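Local coordinates for protein antitoxin HipB (Escherichia coli, PDB 4Z5H) that neutralizes the toxin HipA as the antitoxin of a type II toxin-antitoxin system and, as a homodimer, binds and bends operator DNA to repress the hipBA operon, at residues 11-19 and 55-64. The protein carries 1 engineered substitution. Numbering follows the deposited sequence.
Sequences LANAMKLVR and FFKILQSLEL. With nucleotides of chain B.
Met15 and Leu11 meet the Phe55 ring from two directions. The sulfur of Met15 lies in the ring plane at its edge, SD 3.6 Å from Phe55 CE1, a Met-aromatic contact. Leu11 CD2 sits over one face, 4.0 Å from the Phe55 ring centroid and offset toward the rim, as a CH-pi contact. Phe55 gets there because its CG stands anti to the backbone N (chi1 160°), which swings the ring across to helix 8-21.

The rest is aliphatic. A bend at chi3 (74°) drops the Met15 methyl between two side chains of helix 52-61, with CE 3.7 Å from Ile58 CG2 and 3.8 Å from Leu59 CD2. Leu62 forks over the other helix: its CD1 rests 3.8 Å from Met15 CB, and its CD2 3.7 Å from Arg19 CB. Val18 CG1 and Leu64 CD1 meet tip to tip at 4.2 Å.

These contacts join segments 11-19 and 55-61, their axes 27° apart, from the first and last helices of a Cro/C1-type helix-turn-helix domain, in the buried core that Phe43 and Leu29 help to fill. Glu63, with positive phi, is the C' residue of the Schellman motif closing helix 52-61; Leu64 then begins the strand that pairs antiparallel with the second subunit.

Ser61 OG turns back to Ile58 O, which also accepts from Leu62 N. Beyond its apolar base, Arg19 bends away to the DNA, where NH2 donates to OP1 of DT2 of chain B at 2.9 Å, while a salt bridge to Glu44 and a hydrogen bond to Trp24 O steady the guanidinium.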
loop_
_atom_site.group_PDB
_atom_site.type_symbol
_atom_site.label_atom_id
_atom_site.label_comp_id
_atom_site.label_asym_id
_atom_site.label_seq_id
_atom_site.Cartn_x
_atom_site.Cartn_y
_atom_site.Cartn_z
ATOM N N LEU A 11 -2.606 -6.595 -5.136
ATOM C CA LEU A 11 -2.060 -6.583 -3.802
ATOM C C LEU A 11 -2.805 -7.542 -2.872
ATOM O O LEU A 11 -2.191 -8.305 -2.169
ATOM C CB LEU A 11 -2.105 -5.175 -3.229
ATOM C CG LEU A 11 -1.603 -4.972 -1.806
ATOM C CD1 LEU A 11 -0.236 -5.563 -1.549
ATOM C CD2 LEU A 11 -1.684 -3.512 -1.397
ATOM N N ALA A 12 -4.126 -7.472 -2.902
ATOM C CA ALA A 12 -4.974 -8.317 -2.082
ATOM C C ALA A 12 -4.816 -9.799 -2.438
ATOM O O ALA A 12 -4.719 -10.624 -1.573
ATOM C CB ALA A 12 -6.425 -7.893 -2.197
ATOM N N ASN A 13 -4.761 -10.102 -3.727
ATOM C CA ASN A 13 -4.596 -11.459 -4.181
ATOM C C ASN A 13 -3.268 -12.028 -3.691
ATOM O O ASN A 13 -3.234 -13.129 -3.217
ATOM C CB ASN A 13 -4.654 -11.546 -5.707
ATOM C CG ASN A 13 -6.045 -11.299 -6.269
ATOM O OD1 ASN A 13 -6.983 -11.170 -5.542
ATOM N ND2 ASN A 13 -6.153 -11.225 -7.554
ATOM N N ALA A 14 -2.195 -11.251 -3.787
ATOM C CA ALA A 14 -0.897 -11.679 -3.293
ATOM C C ALA A 14 -0.853 -11.921 -1.776
ATOM O O ALA A 14 -0.282 -12.868 -1.311
ATOM C CB ALA A 14 0.170 -10.680 -3.677
ATOM N N MET A 15 -1.451 -11.023 -1.023
ATOM C CA MET A 15 -1.526 -11.164 0.410
ATOM C C MET A 15 -2.380 -12.330 0.910
ATOM O O MET A 15 -2.035 -12.956 1.870
ATOM C CB MET A 15 -1.874 -9.854 1.070
ATOM C CG MET A 15 -0.731 -8.875 0.947
ATOM S SD MET A 15 -1.152 -7.212 1.382
ATOM C CE MET A 15 -1.229 -7.356 3.142
ATOM N N LYS A 16 -3.494 -12.577 0.236
ATOM C CA LYS A 16 -4.351 -13.714 0.528
ATOM C C LYS A 16 -3.577 -15.009 0.283
ATOM O O LYS A 16 -3.658 -15.934 1.044
ATOM C CB LYS A 16 -5.607 -13.683 -0.323
ATOM C CG LYS A 16 -6.560 -14.841 -0.090
ATOM C CD LYS A 16 -7.812 -14.719 -0.935
ATOM C CE LYS A 16 -8.739 -15.915 -0.795
ATOM N NZ LYS A 16 -10.039 -15.678 -1.444
ATOM N N LEU A 17 -2.810 -15.032 -0.794
ATOM C CA LEU A 17 -2.029 -16.196 -1.137
ATOM C C LEU A 17 -1.022 -16.505 -0.040
ATOM O O LEU A 17 -0.885 -17.633 0.348
ATOM C CB LEU A 17 -1.338 -16.001 -2.476
ATOM C CG LEU A 17 -0.535 -17.177 -3.034
ATOM C CD1 LEU A 17 -1.374 -18.439 -3.130
ATOM C CD2 LEU A 17 0.055 -16.826 -4.390
ATOM N N VAL A 18 -0.373 -15.476 0.488
ATOM C CA VAL A 18 0.543 -15.656 1.585
ATOM C C VAL A 18 -0.186 -16.199 2.814
ATOM O O VAL A 18 0.315 -17.087 3.477
ATOM C CB VAL A 18 1.307 -14.358 1.942
ATOM C CG1 VAL A 18 2.119 -14.559 3.199
ATOM C CG2 VAL A 18 2.202 -13.913 0.797
ATOM N N ARG A 19 -1.363 -15.669 3.099
ATOM C CA ARG A 19 -2.099 -16.148 4.240
ATOM C C ARG A 19 -2.444 -17.633 4.077
ATOM O O ARG A 19 -2.187 -18.413 4.947
ATOM C CB ARG A 19 -3.379 -15.351 4.420
ATOM C CG ARG A 19 -4.329 -15.932 5.436
ATOM C CD ARG A 19 -5.534 -15.062 5.670
ATOM N NE ARG A 19 -6.537 -15.130 4.629
ATOM C CZ ARG A 19 -7.390 -16.126 4.443
ATOM N NH1 ARG A 19 -8.279 -16.042 3.483
ATOM N NH2 ARG A 19 -7.380 -17.184 5.232
ATOM N N PHE A 55 -4.045 -1.915 5.544
ATOM C CA PHE A 55 -3.084 -2.642 4.747
ATOM C C PHE A 55 -1.809 -2.927 5.549
ATOM O O PHE A 55 -1.393 -4.053 5.618
ATOM C CB PHE A 55 -2.762 -1.827 3.492
ATOM C CG PHE A 55 -1.470 -2.193 2.815
ATOM C CD1 PHE A 55 -1.174 -3.498 2.486
ATOM C CD2 PHE A 55 -0.551 -1.218 2.508
ATOM C CE1 PHE A 55 0.001 -3.819 1.859
ATOM C CE2 PHE A 55 0.638 -1.529 1.878
ATOM C CZ PHE A 55 0.912 -2.835 1.555
ATOM N N PHE A 56 -1.242 -1.919 6.198
ATOM C CA PHE A 56 -0.023 -2.116 6.963
ATOM C C PHE A 56 -0.164 -3.073 8.147
ATOM O O PHE A 56 0.720 -3.815 8.430
ATOM C CB PHE A 56 0.683 -0.806 7.313
ATOM C CG PHE A 56 1.474 -0.240 6.174
ATOM C CD1 PHE A 56 2.722 -0.739 5.862
ATOM C CD2 PHE A 56 0.947 0.753 5.380
ATOM C CE1 PHE A 56 3.434 -0.244 4.794
ATOM C CE2 PHE A 56 1.656 1.261 4.311
ATOM C CZ PHE A 56 2.894 0.760 4.010
ATOM N N LYS A 57 -1.302 -3.034 8.808
ATOM C CA LYS A 57 -1.575 -3.922 9.913
ATOM C C LYS A 57 -1.617 -5.386 9.468
ATOM O O LYS A 57 -1.021 -6.227 10.081
ATOM C CB LYS A 57 -2.865 -3.522 10.607
ATOM C CG LYS A 57 -2.718 -2.266 11.437
ATOM C CD LYS A 57 -3.985 -1.915 12.174
ATOM C CE LYS A 57 -3.749 -0.752 13.113
ATOM N NZ LYS A 57 -5.016 -0.330 13.715
ATOM N N ILE A 58 -2.313 -5.637 8.369
ATOM C CA ILE A 58 -2.393 -6.962 7.779
ATOM C C ILE A 58 -1.009 -7.435 7.330
ATOM O O ILE A 58 -0.636 -8.550 7.582
ATOM C CB ILE A 58 -3.437 -7.045 6.647
ATOM C CG1 ILE A 58 -4.836 -6.807 7.209
ATOM C CG2 ILE A 58 -3.411 -8.407 5.993
ATOM C CD1 ILE A 58 -5.908 -6.570 6.185
ATOM N N LEU A 59 -0.228 -6.535 6.753
ATOM C CA LEU A 59 1.103 -6.865 6.319
ATOM C C LEU A 59 1.917 -7.351 7.505
ATOM O O LEU A 59 2.565 -8.354 7.406
ATOM C CB LEU A 59 1.796 -5.622 5.792
ATOM C CG LEU A 59 2.142 -5.331 4.354
ATOM C CD1 LEU A 59 3.181 -4.234 4.273
ATOM C CD2 LEU A 59 2.481 -6.521 3.485
ATOM N N GLN A 60 1.814 -6.659 8.631
ATOM C CA GLN A 60 2.498 -7.053 9.846
ATOM C C GLN A 60 2.053 -8.441 10.326
ATOM O O GLN A 60 2.878 -9.259 10.654
ATOM C CB GLN A 60 2.266 -6.041 10.964
ATOM C CG GLN A 60 3.096 -6.330 12.198
ATOM C CD GLN A 60 2.505 -5.810 13.495
ATOM O OE1 GLN A 60 1.387 -5.330 13.541
ATOM N NE2 GLN A 60 3.282 -5.882 14.549
ATOM N N SER A 61 0.758 -8.695 10.269
ATOM C CA SER A 61 0.198 -9.968 10.689
ATOM C C SER A 61 0.759 -11.117 9.855
ATOM O O SER A 61 0.918 -12.189 10.359
ATOM C CB SER A 61 -1.333 -9.971 10.666
ATOM O OG SER A 61 -1.842 -10.179 9.397
ATOM N N LEU A 62 1.073 -10.844 8.596
ATOM C CA LEU A 62 1.569 -11.828 7.666
ATOM C C LEU A 62 3.096 -11.961 7.710
ATOM O O LEU A 62 3.674 -12.635 6.907
ATOM C CB LEU A 62 1.079 -11.532 6.249
ATOM C CG LEU A 62 -0.409 -11.639 5.903
ATOM C CD1 LEU A 62 -0.707 -11.087 4.521
ATOM C CD2 LEU A 62 -0.917 -13.061 6.025
ATOM N N GLU A 63 3.725 -11.273 8.646
ATOM C CA GLU A 63 5.176 -11.216 8.762
ATOM C C GLU A 63 5.859 -10.640 7.508
ATOM O O GLU A 63 6.933 -11.034 7.137
ATOM C CB GLU A 63 5.739 -12.591 9.143
ATOM C CG GLU A 63 5.118 -13.141 10.401
ATOM C CD GLU A 63 5.552 -14.550 10.768
ATOM O OE1 GLU A 63 6.029 -15.297 9.912
ATOM O OE2 GLU A 63 5.382 -14.913 11.933
ATOM N N LEU A 64 5.195 -9.685 6.896
ATOM C CA LEU A 64 5.642 -9.034 5.693
ATOM C C LEU A 64 5.875 -7.546 5.891
ATOM O O LEU A 64 5.323 -6.934 6.768
ATOM C CB LEU A 64 4.619 -9.188 4.578
ATOM C CG LEU A 64 4.245 -10.574 4.065
ATOM C CD1 LEU A 64 3.071 -10.476 3.123
ATOM C CD2 LEU A 64 5.425 -11.228 3.404
ATOM P P DT B 2 -10.606 -18.627 6.506
ATOM O OP1 DT B 2 -9.730 -18.910 5.399
ATOM O OP2 DT B 2 -10.123 -17.835 7.613
ATOM O "O5'" DT B 2 -11.913 -17.911 5.982
ATOM C "C5'" DT B 2 -12.697 -18.472 4.931
ATOM C "C4'" DT B 2 -13.944 -17.650 4.706
ATOM O "O4'" DT B 2 -14.889 -17.868 5.777
ATOM C "C3'" DT B 2 -13.740 -16.135 4.618
ATOM O "O3'" DT B 2 -14.593 -15.649 3.590
ATOM C "C2'" DT B 2 -14.289 -15.635 5.938
ATOM C "C1'" DT B 2 -15.420 -16.624 6.160
ATOM N N1 DT B 2 -15.940 -16.744 7.530
ATOM C C2 DT B 2 -17.268 -17.065 7.699
ATOM O O2 DT B 2 -18.030 -17.259 6.774
ATOM N N3 DT B 2 -17.675 -17.137 9.004
ATOM C C4 DT B 2 -16.905 -16.937 10.129
ATOM O O4 DT B 2 -17.410 -17.043 11.234
ATOM C C5 DT B 2 -15.528 -16.585 9.880
ATOM C C7 DT B 2 -14.615 -16.354 11.041
ATOM C C6 DT B 2 -15.117 -16.516 8.609
#